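Local coordinates for extracellular solute-binding protein, family 7 (Colwellia psychrerythraea, PDB 4PET), which binds pyruvate together with a calcium ion and probably delivers it, as a periplasmic solute-binding protein, to a TRAP-type transporter, at residues V136-G148 with T239-N251. Sequence-based numbering, arbitrary orientation.
Sequences VYDQYGIMSFPGG and TELQFMVNQKAYN
Gln242 places its amide nitrogen between Ser144 OG and Tyr137 OH and gives one N-H to each. With CG anti to the backbone N (chi1 156°) and the chain extended beyond it, NE2 bonds to Ser144 OG at 3.0 Å, almost straight, and to Tyr137 OH at 3.0 Å. Both oxygens lie in the amide plane, which stands nearly perpendicular to the Tyr137 ring. Trp98 NE1 donates to Gln242 OE1, which fixes the amide's flip, and Tyr137 OH also bonds to Ser95. Ser144 CB rests on one face of the Tyr137 ring, towards its rim, and Ile142 CG2 packs on Met244 CG at 3.8 Å.

Strands 142-148 and 240-246 run antiparallel, paired by Met143 with Val245 and Phe145 with Phe243. Their side chains occupy the other face of the sheet, where helix 255-290 covers both phenylalanines. Met143, a selenomethionine, sets its CE 3.5 Å from the centroid of the Tyr250 ring, over the face. Two waters link Asp138 OD1 to Gln247 OE1, while Asp138 OD2 forms a salt bridge with Lys134.

Toward the pocket, Leu241 still exchanges backbone bonds with Gly147 and Gly148, and Glu240, bent at chi2 (77°), adds another: OE2 takes Gly148 N at 2.8 Å from above the carboxylate plane. His121 and Asn149 hold OE1. Backbone pairing thus joins the strands, while Gln242 and Glu240 tie helix 129-137 and the strand's glycine end to Leu241's strand; Leu241 and Thr239 touch pyruvate.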
loop_
_atom_site.group_PDB
_atom_site.type_symbol
_atom_site.label_atom_id
_atom_site.label_comp_id
_atom_site.label_asym_id
_atom_site.label_seq_id
_atom_site.Cartn_x
_atom_site.Cartn_y
_atom_site.Cartn_z
ATOM N N VAL A 136 -4.240 -3.730 23.702
ATOM C CA VAL A 136 -3.739 -2.534 24.390
ATOM C C VAL A 136 -4.888 -1.566 24.641
ATOM O O VAL A 136 -5.028 -1.047 25.741
ATOM C CB VAL A 136 -2.580 -1.851 23.602
ATOM C CG1 VAL A 136 -2.328 -0.422 24.103
ATOM C CG2 VAL A 136 -1.306 -2.722 23.701
ATOM N N TYR A 137 -5.732 -1.354 23.634
ATOM C CA TYR A 137 -6.736 -0.306 23.699
ATOM C C TYR A 137 -8.042 -0.681 24.386
ATOM O O TYR A 137 -8.748 0.199 24.900
ATOM C CB TYR A 137 -7.014 0.265 22.276
ATOM C CG TYR A 137 -6.025 1.349 21.888
ATOM C CD1 TYR A 137 -6.251 2.681 22.231
ATOM C CD2 TYR A 137 -4.872 1.047 21.199
ATOM C CE1 TYR A 137 -5.364 3.665 21.900
ATOM C CE2 TYR A 137 -3.967 2.037 20.866
ATOM C CZ TYR A 137 -4.212 3.346 21.240
ATOM O OH TYR A 137 -3.341 4.375 20.896
ATOM N N ASP A 138 -8.355 -1.971 24.417
ATOM C CA ASP A 138 -9.606 -2.449 25.038
ATOM C C ASP A 138 -9.716 -2.033 26.479
ATOM O O ASP A 138 -10.822 -1.841 26.990
ATOM C CB ASP A 138 -9.743 -3.981 25.024
ATOM C CG ASP A 138 -10.420 -4.509 23.748
ATOM O OD1 ASP A 138 -10.901 -3.691 22.924
ATOM O OD2 ASP A 138 -10.477 -5.759 23.580
ATOM N N GLN A 139 -8.581 -1.966 27.152
ATOM C CA GLN A 139 -8.581 -1.599 28.562
ATOM C C GLN A 139 -9.179 -0.209 28.766
ATOM O O GLN A 139 -9.642 0.099 29.853
ATOM C CB GLN A 139 -7.163 -1.674 29.126
ATOM C CG GLN A 139 -6.241 -0.626 28.580
ATOM C CD GLN A 139 -4.836 -0.791 29.098
ATOM O OE1 GLN A 139 -4.553 -0.473 30.261
ATOM N NE2 GLN A 139 -3.939 -1.296 28.244
ATOM N N TYR A 140 -9.184 0.624 27.726
ATOM C CA TYR A 140 -9.717 1.985 27.835
ATOM C C TYR A 140 -11.138 2.127 27.308
ATOM O O TYR A 140 -11.714 3.225 27.344
ATOM C CB TYR A 140 -8.799 2.969 27.106
ATOM C CG TYR A 140 -7.398 2.878 27.595
ATOM C CD1 TYR A 140 -7.064 3.278 28.891
ATOM C CD2 TYR A 140 -6.396 2.411 26.777
ATOM C CE1 TYR A 140 -5.782 3.183 29.359
ATOM C CE2 TYR A 140 -5.109 2.305 27.243
ATOM C CZ TYR A 140 -4.815 2.690 28.536
ATOM O OH TYR A 140 -3.527 2.581 28.963
ATOM N N GLY A 141 -11.704 1.031 26.814
ATOM C CA GLY A 141 -12.988 1.088 26.147
ATOM C C GLY A 141 -12.872 1.881 24.838
ATOM O O GLY A 141 -13.837 2.514 24.371
ATOM N N ILE A 142 -11.689 1.821 24.248
ATOM C CA ILE A 142 -11.417 2.439 22.952
ATOM C C ILE A 142 -11.063 1.352 21.900
ATOM O O ILE A 142 -10.314 0.411 22.177
ATOM C CB ILE A 142 -10.238 3.390 23.052
ATOM C CG1 ILE A 142 -10.613 4.657 23.846
ATOM C CG2 ILE A 142 -9.752 3.815 21.648
ATOM C CD1 ILE A 142 -9.403 5.469 24.216
HETATM N N MSE A 143 -11.624 1.506 20.711
HETATM C CA MSE A 143 -11.273 0.678 19.559
HETATM C C MSE A 143 -10.389 1.548 18.698
HETATM O O MSE A 143 -10.706 2.726 18.438
HETATM C CB MSE A 143 -12.518 0.235 18.776
HETATM C CG MSE A 143 -13.624 -0.427 19.588
HETATM SE SE MSE A 143 -15.310 -0.425 18.579
HETATM C CE MSE A 143 -15.044 -1.978 17.460
ATOM N N SER A 144 -9.259 0.993 18.290
ATOM C CA SER A 144 -8.321 1.719 17.447
ATOM C C SER A 144 -8.150 0.984 16.143
ATOM O O SER A 144 -8.089 -0.253 16.140
ATOM C CB SER A 144 -6.976 1.844 18.139
ATOM O OG SER A 144 -6.109 2.671 17.407
ATOM N N PHE A 145 -8.104 1.768 15.057
ATOM C CA PHE A 145 -8.011 1.292 13.663
ATOM C C PHE A 145 -6.974 2.115 12.913
ATOM O O PHE A 145 -6.799 3.315 13.228
ATOM C CB PHE A 145 -9.331 1.515 12.925
ATOM C CG PHE A 145 -10.499 0.801 13.531
ATOM C CD1 PHE A 145 -11.191 1.352 14.584
ATOM C CD2 PHE A 145 -10.931 -0.406 13.005
ATOM C CE1 PHE A 145 -12.285 0.691 15.139
ATOM C CE2 PHE A 145 -12.020 -1.069 13.541
ATOM C CZ PHE A 145 -12.692 -0.534 14.613
ATOM N N PRO A 146 -6.290 1.503 11.918
ATOM C CA PRO A 146 -5.385 2.251 11.026
ATOM C C PRO A 146 -6.095 3.497 10.500
ATOM O O PRO A 146 -7.239 3.365 10.088
ATOM C CB PRO A 146 -5.106 1.242 9.895
ATOM C CG PRO A 146 -5.113 -0.127 10.633
ATOM C CD PRO A 146 -6.294 0.053 11.603
ATOM N N GLY A 147 -5.443 4.669 10.518
ATOM C CA GLY A 147 -6.087 5.907 10.098
ATOM C C GLY A 147 -5.406 6.626 8.929
ATOM O O GLY A 147 -5.767 7.753 8.621
ATOM N N GLY A 148 -4.409 5.971 8.325
ATOM C CA GLY A 148 -3.726 6.451 7.135
ATOM C C GLY A 148 -2.216 6.470 7.277
ATOM O O GLY A 148 -1.697 6.963 8.289
ATOM N N THR A 239 4.652 5.606 9.012
ATOM C CA THR A 239 3.757 6.214 9.976
ATOM C C THR A 239 2.301 6.029 9.632
ATOM O O THR A 239 1.803 6.562 8.645
ATOM C CB THR A 239 4.093 7.706 10.140
ATOM O OG1 THR A 239 5.449 7.816 10.565
ATOM C CG2 THR A 239 3.150 8.384 11.154
ATOM N N GLU A 240 1.626 5.238 10.457
ATOM C CA GLU A 240 0.192 5.020 10.302
ATOM C C GLU A 240 -0.535 5.868 11.323
ATOM O O GLU A 240 -0.224 5.805 12.522
ATOM C CB GLU A 240 -0.162 3.550 10.532
ATOM C CG GLU A 240 -1.608 3.227 10.291
ATOM C CD GLU A 240 -1.949 3.122 8.809
ATOM O OE1 GLU A 240 -1.133 2.577 8.016
ATOM O OE2 GLU A 240 -3.055 3.558 8.457
ATOM N N LEU A 241 -1.510 6.651 10.879
ATOM C CA LEU A 241 -2.313 7.375 11.862
ATOM C C LEU A 241 -3.364 6.440 12.471
ATOM O O LEU A 241 -3.363 5.227 12.231
ATOM C CB LEU A 241 -2.960 8.618 11.246
ATOM C CG LEU A 241 -1.956 9.553 10.551
ATOM C CD1 LEU A 241 -2.668 10.697 9.845
ATOM C CD2 LEU A 241 -0.942 10.121 11.532
ATOM N N GLN A 242 -4.255 7.025 13.265
ATOM C CA GLN A 242 -5.209 6.254 14.031
ATOM C C GLN A 242 -6.599 6.856 13.938
ATOM O O GLN A 242 -6.747 8.068 14.102
ATOM C CB GLN A 242 -4.721 6.356 15.484
ATOM C CG GLN A 242 -5.693 6.152 16.497
ATOM C CD GLN A 242 -5.058 6.277 17.866
ATOM O OE1 GLN A 242 -4.646 7.361 18.300
ATOM N NE2 GLN A 242 -4.961 5.157 18.547
ATOM N N PHE A 243 -7.617 6.026 13.693
ATOM C CA PHE A 243 -8.976 6.367 14.078
ATOM C C PHE A 243 -9.200 5.688 15.416
ATOM O O PHE A 243 -8.723 4.547 15.645
ATOM C CB PHE A 243 -10.055 5.800 13.137
ATOM C CG PHE A 243 -10.187 6.500 11.794
ATOM C CD1 PHE A 243 -10.880 7.689 11.688
ATOM C CD2 PHE A 243 -9.669 5.925 10.637
ATOM C CE1 PHE A 243 -11.038 8.327 10.485
ATOM C CE2 PHE A 243 -9.814 6.562 9.412
ATOM C CZ PHE A 243 -10.493 7.789 9.348
HETATM N N MSE A 244 -9.958 6.362 16.276
HETATM C CA MSE A 244 -10.414 5.783 17.540
HETATM C C MSE A 244 -11.934 5.865 17.609
HETATM O O MSE A 244 -12.535 6.850 17.199
HETATM C CB MSE A 244 -9.823 6.528 18.749
HETATM C CG MSE A 244 -8.367 6.169 19.009
HETATM SE SE MSE A 244 -7.589 6.981 20.562
HETATM C CE MSE A 244 -7.572 8.839 19.891
ATOM N N VAL A 245 -12.549 4.815 18.131
ATOM C CA VAL A 245 -13.984 4.797 18.286
ATOM C C VAL A 245 -14.317 4.357 19.701
ATOM O O VAL A 245 -13.775 3.378 20.204
ATOM C CB VAL A 245 -14.631 3.793 17.327
ATOM C CG1 VAL A 245 -16.156 3.835 17.479
ATOM C CG2 VAL A 245 -14.246 4.076 15.911
ATOM N N ASN A 246 -15.203 5.092 20.344
ATOM C CA ASN A 246 -15.674 4.705 21.657
ATOM C C ASN A 246 -16.488 3.413 21.554
ATOM O O ASN A 246 -17.464 3.359 20.817
ATOM C CB ASN A 246 -16.525 5.835 22.238
ATOM C CG ASN A 246 -17.112 5.472 23.571
ATOM O OD1 ASN A 246 -18.198 4.900 23.642
ATOM N ND2 ASN A 246 -16.382 5.795 24.654
ATOM N N GLN A 247 -16.068 2.374 22.279
ATOM C CA GLN A 247 -16.681 1.032 22.187
ATOM C C GLN A 247 -18.181 1.064 22.457
ATOM O O GLN A 247 -18.976 0.423 21.744
ATOM C CB GLN A 247 -15.999 0.095 23.190
ATOM C CG GLN A 247 -16.509 -1.337 23.191
ATOM C CD GLN A 247 -15.989 -2.150 22.039
ATOM O OE1 GLN A 247 -14.767 -2.283 21.851
ATOM N NE2 GLN A 247 -16.914 -2.718 21.249
ATOM N N LYS A 248 -18.582 1.809 23.491
ATOM C CA LYS A 248 -19.990 1.900 23.834
ATOM C C LYS A 248 -20.794 2.556 22.733
ATOM O O LYS A 248 -21.891 2.110 22.428
ATOM C CB LYS A 248 -20.183 2.629 25.159
ATOM C CG LYS A 248 -19.796 1.733 26.356
ATOM C CD LYS A 248 -19.963 2.450 27.694
ATOM C CE LYS A 248 -19.802 1.480 28.859
ATOM N NZ LYS A 248 -20.992 0.590 28.963
ATOM N N ALA A 249 -20.233 3.576 22.084
ATOM C CA ALA A 249 -20.922 4.196 20.964
ATOM C C ALA A 249 -21.014 3.199 19.822
ATOM O O ALA A 249 -22.065 3.037 19.234
ATOM C CB ALA A 249 -20.202 5.479 20.510
ATOM N N TYR A 250 -19.922 2.521 19.518
ATOM C CA TYR A 250 -19.948 1.529 18.455
ATOM C C TYR A 250 -21.023 0.446 18.750
ATOM O O TYR A 250 -21.810 0.103 17.882
ATOM C CB TYR A 250 -18.564 0.925 18.298
ATOM C CG TYR A 250 -18.430 -0.202 17.294
ATOM C CD1 TYR A 250 -18.102 0.050 15.961
ATOM C CD2 TYR A 250 -18.609 -1.524 17.683
ATOM C CE1 TYR A 250 -17.955 -1.012 15.048
ATOM C CE2 TYR A 250 -18.467 -2.581 16.779
ATOM C CZ TYR A 250 -18.134 -2.311 15.463
ATOM O OH TYR A 250 -17.984 -3.345 14.572
ATOM N N ASN A 251 -21.072 -0.042 19.984
ATOM C CA ASN A 251 -22.031 -1.077 20.353
ATOM C C ASN A 251 -23.470 -0.620 20.151
ATOM O O ASN A 251 -24.350 -1.427 19.934
ATOM C CB ASN A 251 -21.892 -1.446 21.821
ATOM C CG ASN A 251 -20.563 -2.070 22.171
ATOM O OD1 ASN A 251 -19.855 -2.649 21.333
ATOM N ND2 ASN A 251 -20.227 -1.975 23.450
HETATM O O HOH W 1 -13.017 -1.807 23.892
HETATM O O HOH W 2 -12.976 -4.227 20.649
HETATM O O HOH W 3 -16.395 2.622 25.706
#